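Local structure of EDTA monooxygenase (EDTA-degrading bacterium BNC1, 5DQP) at residues A[96-110]-A[149-161]. The protein probably acts as an FMN-dependent monooxygenase of the NtaA/SnaA/DszA family, taking part in EDTA degradation. Residues are numbered along the deposited sequence; the frame is centred on the assembly and turned at random.
Sequences STSFSLPYTLARQIA and RAEEFLEVVHGLW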
loop_
_atom_site.group_PDB
_atom_site.type_symbol
_atom_site.label_atom_id
_atom_site.label_comp_id
_atom_site.label_asym_id
_atom_site.label_seq_id
_atom_site.Cartn_x
_atom_site.Cartn_y
_atom_site.Cartn_z
ATOM N N SER A 96 6.946 1.443 9.885
ATOM C CA SER A 96 8.028 1.874 10.760
ATOM C C SER A 96 8.328 3.366 10.620
ATOM O O SER A 96 8.342 3.913 9.518
ATOM C CB SER A 96 9.296 1.078 10.438
ATOM O OG SER A 96 10.400 1.528 11.216
ATOM N N THR A 97 8.606 4.024 11.740
ATOM C CA THR A 97 9.132 5.383 11.654
ATOM C C THR A 97 10.636 5.406 11.377
ATOM O O THR A 97 11.196 6.480 11.110
ATOM C CB THR A 97 8.846 6.159 12.950
ATOM O OG1 THR A 97 9.384 5.438 14.062
ATOM C CG2 THR A 97 7.340 6.362 13.137
ATOM N N SER A 98 11.300 4.252 11.454
ATOM C CA SER A 98 12.753 4.201 11.315
ATOM C C SER A 98 13.174 4.193 9.857
ATOM O O SER A 98 14.168 4.824 9.491
ATOM C CB SER A 98 13.305 2.951 11.997
ATOM O OG SER A 98 13.021 2.977 13.372
ATOM N N PHE A 99 12.459 3.466 9.042
ATOM C CA PHE A 99 12.774 3.310 7.655
ATOM C C PHE A 99 11.529 3.527 6.819
ATOM O O PHE A 99 11.073 2.669 6.111
ATOM C CB PHE A 99 13.363 1.928 7.411
ATOM C CG PHE A 99 14.501 1.608 8.314
ATOM C CD1 PHE A 99 15.724 2.140 8.092
ATOM C CD2 PHE A 99 14.313 0.846 9.433
ATOM C CE1 PHE A 99 16.752 1.877 8.939
ATOM C CE2 PHE A 99 15.335 0.569 10.279
ATOM C CZ PHE A 99 16.562 1.086 10.034
ATOM N N SER A 100 11.015 4.718 6.919
ATOM C CA SER A 100 9.998 5.241 6.032
ATOM C C SER A 100 10.318 6.708 5.775
ATOM O O SER A 100 10.927 7.376 6.612
ATOM C CB SER A 100 8.585 5.074 6.627
ATOM O OG SER A 100 8.214 3.712 6.753
ATOM N N LEU A 101 9.939 7.190 4.605
ATOM C CA LEU A 101 9.935 8.629 4.354
ATOM C C LEU A 101 8.613 9.227 4.836
ATOM O O LEU A 101 7.548 8.753 4.427
ATOM C CB LEU A 101 10.136 8.894 2.877
ATOM C CG LEU A 101 11.446 8.254 2.406
ATOM C CD1 LEU A 101 11.557 8.259 0.893
ATOM C CD2 LEU A 101 12.654 9.019 3.047
ATOM N N PRO A 102 8.643 10.253 5.700
ATOM C CA PRO A 102 7.386 10.784 6.274
ATOM C C PRO A 102 6.369 11.260 5.253
ATOM O O PRO A 102 5.157 11.169 5.493
ATOM C CB PRO A 102 7.858 11.975 7.139
ATOM C CG PRO A 102 9.316 11.882 7.224
ATOM C CD PRO A 102 9.821 11.045 6.090
ATOM N N TYR A 103 6.811 11.866 4.157
ATOM C CA TYR A 103 5.816 12.372 3.222
ATOM C C TYR A 103 5.140 11.211 2.509
ATOM O O TYR A 103 3.910 11.187 2.356
ATOM C CB TYR A 103 6.473 13.343 2.244
ATOM C CG TYR A 103 5.492 14.112 1.395
ATOM C CD1 TYR A 103 5.039 13.589 0.197
ATOM C CD2 TYR A 103 5.029 15.355 1.788
ATOM C CE1 TYR A 103 4.150 14.272 -0.585
ATOM C CE2 TYR A 103 4.136 16.046 1.017
ATOM C CZ TYR A 103 3.702 15.490 -0.178
ATOM O OH TYR A 103 2.820 16.141 -1.002
ATOM N N THR A 104 5.926 10.207 2.129
ATOM C CA THR A 104 5.362 9.007 1.536
ATOM C C THR A 104 4.410 8.303 2.501
ATOM O O THR A 104 3.272 7.981 2.142
ATOM C CB THR A 104 6.487 8.081 1.106
ATOM O OG1 THR A 104 7.266 8.750 0.101
ATOM C CG2 THR A 104 5.902 6.806 0.527
ATOM N N LEU A 105 4.841 8.079 3.737
ATOM C CA LEU A 105 3.978 7.381 4.688
ATOM C C LEU A 105 2.707 8.175 4.984
ATOM O O LEU A 105 1.603 7.614 4.994
ATOM C CB LEU A 105 4.743 7.087 5.976
ATOM C CG LEU A 105 3.964 6.228 6.976
ATOM C CD1 LEU A 105 4.900 5.397 7.776
ATOM C CD2 LEU A 105 3.140 7.135 7.908
ATOM N N ALA A 106 2.837 9.482 5.247
ATOM C CA ALA A 106 1.651 10.314 5.491
ATOM C C ALA A 106 0.642 10.167 4.351
ATOM O O ALA A 106 -0.570 9.992 4.563
ATOM C CB ALA A 106 2.071 11.785 5.650
ATOM N N ARG A 107 1.152 10.226 3.127
ATOM C CA ARG A 107 0.336 10.216 1.929
ATOM C C ARG A 107 -0.289 8.844 1.673
ATOM O O ARG A 107 -1.436 8.748 1.220
ATOM C CB ARG A 107 1.222 10.653 0.772
ATOM C CG ARG A 107 0.816 10.151 -0.542
ATOM C CD ARG A 107 1.740 10.670 -1.614
ATOM N NE ARG A 107 0.943 11.006 -2.777
ATOM C CZ ARG A 107 1.340 10.833 -4.026
ATOM N NH1 ARG A 107 0.534 11.180 -5.010
ATOM N NH2 ARG A 107 2.538 10.315 -4.285
ATOM N N GLN A 108 0.440 7.771 1.978
ATOM C CA GLN A 108 -0.087 6.438 1.719
ATOM C C GLN A 108 -1.126 6.026 2.767
ATOM O O GLN A 108 -2.175 5.479 2.416
ATOM C CB GLN A 108 1.069 5.445 1.636
ATOM C CG GLN A 108 1.857 5.575 0.351
ATOM C CD GLN A 108 2.907 4.481 0.210
ATOM O OE1 GLN A 108 3.332 3.899 1.203
ATOM N NE2 GLN A 108 3.326 4.198 -1.026
ATOM N N ILE A 109 -0.887 6.319 4.044
ATOM C CA ILE A 109 -1.927 6.064 5.045
ATOM C C ILE A 109 -3.147 6.958 4.798
ATOM O O ILE A 109 -4.293 6.521 4.948
ATOM C CB ILE A 109 -1.378 6.258 6.471
ATOM C CG1 ILE A 109 -0.167 5.349 6.723
ATOM C CG2 ILE A 109 -2.502 6.073 7.534
ATOM C CD1 ILE A 109 -0.468 3.872 6.673
ATOM N N ALA A 110 -2.923 8.225 4.454
ATOM C CA ALA A 110 -4.052 9.131 4.233
ATOM C C ALA A 110 -4.842 8.728 3.001
ATOM O O ALA A 110 -6.072 8.860 2.976
ATOM C CB ALA A 110 -3.566 10.577 4.105
ATOM N N ARG A 149 13.489 9.977 17.067
ATOM C CA ARG A 149 13.147 10.047 15.653
ATOM C C ARG A 149 11.658 9.823 15.446
ATOM O O ARG A 149 11.013 10.546 14.673
ATOM C CB ARG A 149 13.966 9.016 14.881
ATOM C CG ARG A 149 13.696 8.954 13.406
ATOM C CD ARG A 149 14.734 8.026 12.788
ATOM N NE ARG A 149 14.549 7.816 11.366
ATOM C CZ ARG A 149 15.201 8.504 10.437
ATOM N NH1 ARG A 149 14.984 8.244 9.161
ATOM N NH2 ARG A 149 16.071 9.448 10.788
ATOM N N ALA A 150 11.098 8.809 16.127
ATOM C CA ALA A 150 9.686 8.490 15.969
ATOM C C ALA A 150 8.819 9.673 16.356
ATOM O O ALA A 150 7.790 9.936 15.721
ATOM C CB ALA A 150 9.305 7.280 16.819
ATOM N N GLU A 151 9.209 10.375 17.419
ATOM C CA GLU A 151 8.456 11.522 17.875
ATOM C C GLU A 151 8.443 12.622 16.813
ATOM O O GLU A 151 7.396 13.213 16.539
ATOM C CB GLU A 151 9.038 12.006 19.195
ATOM C CG GLU A 151 8.099 12.839 20.042
ATOM C CD GLU A 151 7.962 14.265 19.526
ATOM O OE1 GLU A 151 9.000 14.875 19.169
ATOM O OE2 GLU A 151 6.814 14.771 19.470
ATOM N N GLU A 152 9.583 12.892 16.182
ATOM C CA GLU A 152 9.607 13.907 15.131
ATOM C C GLU A 152 8.832 13.449 13.897
ATOM O O GLU A 152 8.110 14.239 13.270
ATOM C CB GLU A 152 11.051 14.255 14.766
ATOM C CG GLU A 152 11.144 15.534 13.926
ATOM C CD GLU A 152 12.537 15.831 13.379
ATOM O OE1 GLU A 152 12.608 16.497 12.321
ATOM O OE2 GLU A 152 13.549 15.401 13.992
ATOM N N PHE A 153 8.970 12.172 13.542
ATOM C CA PHE A 153 8.209 11.583 12.446
ATOM C C PHE A 153 6.704 11.781 12.645
ATOM O O PHE A 153 5.982 12.130 11.709
ATOM C CB PHE A 153 8.565 10.091 12.352
ATOM C CG PHE A 153 8.100 9.416 11.100
ATOM C CD1 PHE A 153 6.764 9.071 10.924
ATOM C CD2 PHE A 153 8.998 9.090 10.111
ATOM C CE1 PHE A 153 6.347 8.427 9.780
ATOM C CE2 PHE A 153 8.574 8.464 8.968
ATOM C CZ PHE A 153 7.261 8.131 8.799
ATOM N N LEU A 154 6.211 11.525 13.856
ATOM C CA LEU A 154 4.785 11.661 14.120
ATOM C C LEU A 154 4.340 13.113 14.037
ATOM O O LEU A 154 3.242 13.396 13.543
ATOM C CB LEU A 154 4.443 11.069 15.486
ATOM C CG LEU A 154 4.055 9.584 15.484
ATOM C CD1 LEU A 154 2.800 9.406 14.648
ATOM C CD2 LEU A 154 5.147 8.763 14.922
ATOM N N GLU A 155 5.177 14.053 14.505
ATOM C CA GLU A 155 4.855 15.468 14.329
ATOM C C GLU A 155 4.768 15.836 12.850
ATOM O O GLU A 155 3.868 16.578 12.438
ATOM C CB GLU A 155 5.894 16.355 15.010
ATOM C CG GLU A 155 6.069 16.163 16.493
ATOM C CD GLU A 155 7.111 17.123 17.071
ATOM O OE1 GLU A 155 7.615 17.990 16.319
ATOM O OE2 GLU A 155 7.428 17.012 18.275
ATOM N N VAL A 156 5.724 15.374 12.045
ATOM C CA VAL A 156 5.675 15.673 10.625
ATOM C C VAL A 156 4.391 15.120 10.039
ATOM O O VAL A 156 3.624 15.837 9.394
ATOM C CB VAL A 156 6.907 15.108 9.897
ATOM C CG1 VAL A 156 6.720 15.288 8.403
ATOM C CG2 VAL A 156 8.183 15.798 10.379
ATOM N N VAL A 157 4.100 13.850 10.325
ATOM C CA VAL A 157 2.945 13.215 9.709
ATOM C C VAL A 157 1.654 13.934 10.103
ATOM O O VAL A 157 0.820 14.238 9.247
ATOM C CB VAL A 157 2.917 11.721 10.061
ATOM C CG1 VAL A 157 1.579 11.075 9.630
ATOM C CG2 VAL A 157 4.085 11.055 9.406
ATOM N N HIS A 158 1.455 14.213 11.400
ATOM C CA HIS A 158 0.239 14.927 11.787
ATOM C C HIS A 158 0.175 16.299 11.126
ATOM O O HIS A 158 -0.889 16.725 10.654
ATOM C CB HIS A 158 0.134 15.046 13.309
ATOM C CG HIS A 158 -0.539 13.870 13.947
ATOM N ND1 HIS A 158 -1.905 13.688 13.909
ATOM C CD2 HIS A 158 -0.034 12.794 14.595
ATOM C CE1 HIS A 158 -2.214 12.564 14.529
ATOM N NE2 HIS A 158 -1.096 11.998 14.948
ATOM N N GLY A 159 1.315 16.993 11.056
ATOM C CA GLY A 159 1.363 18.252 10.333
ATOM C C GLY A 159 0.955 18.113 8.877
ATOM O O GLY A 159 0.201 18.936 8.358
ATOM N N LEU A 160 1.421 17.054 8.207
ATOM C CA LEU A 160 1.040 16.821 6.814
ATOM C C LEU A 160 -0.445 16.530 6.675
ATOM O O LEU A 160 -1.107 17.042 5.762
ATOM C CB LEU A 160 1.862 15.674 6.222
ATOM C CG LEU A 160 3.310 16.088 5.980
ATOM C CD1 LEU A 160 4.178 14.913 5.553
ATOM C CD2 LEU A 160 3.348 17.201 4.917
ATOM N N TRP A 161 -0.982 15.667 7.532
ATOM C CA TRP A 161 -2.406 15.378 7.458
ATOM C C TRP A 161 -3.245 16.651 7.542
ATOM O O TRP A 161 -4.271 16.765 6.866
ATOM C CB TRP A 161 -2.795 14.388 8.552
ATOM C CG TRP A 161 -2.348 12.991 8.231
ATOM C CD1 TRP A 161 -2.055 12.477 6.992
ATOM C CD2 TRP A 161 -2.098 11.943 9.168
ATOM N NE1 TRP A 161 -1.661 11.155 7.103
ATOM C CE2 TRP A 161 -1.668 10.810 8.430
ATOM C CE3 TRP A 161 -2.192 11.850 10.558
ATOM C CZ2 TRP A 161 -1.355 9.602 9.040
ATOM C CZ3 TRP A 161 -1.869 10.656 11.161
ATOM C CH2 TRP A 161 -1.466 9.544 10.401
#
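F153 reaches from helix 149-161 into the loop 97-101 and the start of helix 102-110. Its CB lies 4.0 Å from CB of T97. CG is anti to the backbone N (chi1 -167°), which carries the ring away from its own helix and between T97 and P102. CD1 meets the methyl CG2 of T97 at 3.5 Å. CD2 lies 3.6 Å from the carbonyl O of T97. CE1 touches both methyls of L105. CE2 comes 3.5 Å from the carbonyl O of S100, which lies at the ring edge. CZ, the tip, rests 3.7 Å from CA of P102. CA of T97 sits over the centre of one face, a CH-pi contact, and CB of P102 makes another over the opposite face, offset toward the rim. Replacing this ring with an alanine is likely to open a gap between T97 and P102 and take one packing partner from the L105 methyls. Both helices belong to the layer outside the parallel barrel of the luciferase-like monooxygenases, a TIM-barrel fold. T97 follows strand 90-96, and W122 of strand 120-125 touches side chains of both segments, among them L105 and W161. Farther along, helix 102-110 crosses helix 149-161 at -51°, with axes 9.2 Å apart. A106 CB packs on L160 CD1. W161 NE1 donates to A106 O (3.0 Å, N-H...O 158°), with the oxygen near the indole plane. A110 N reaches this oxygen from the opposite face of the carbonyl plane.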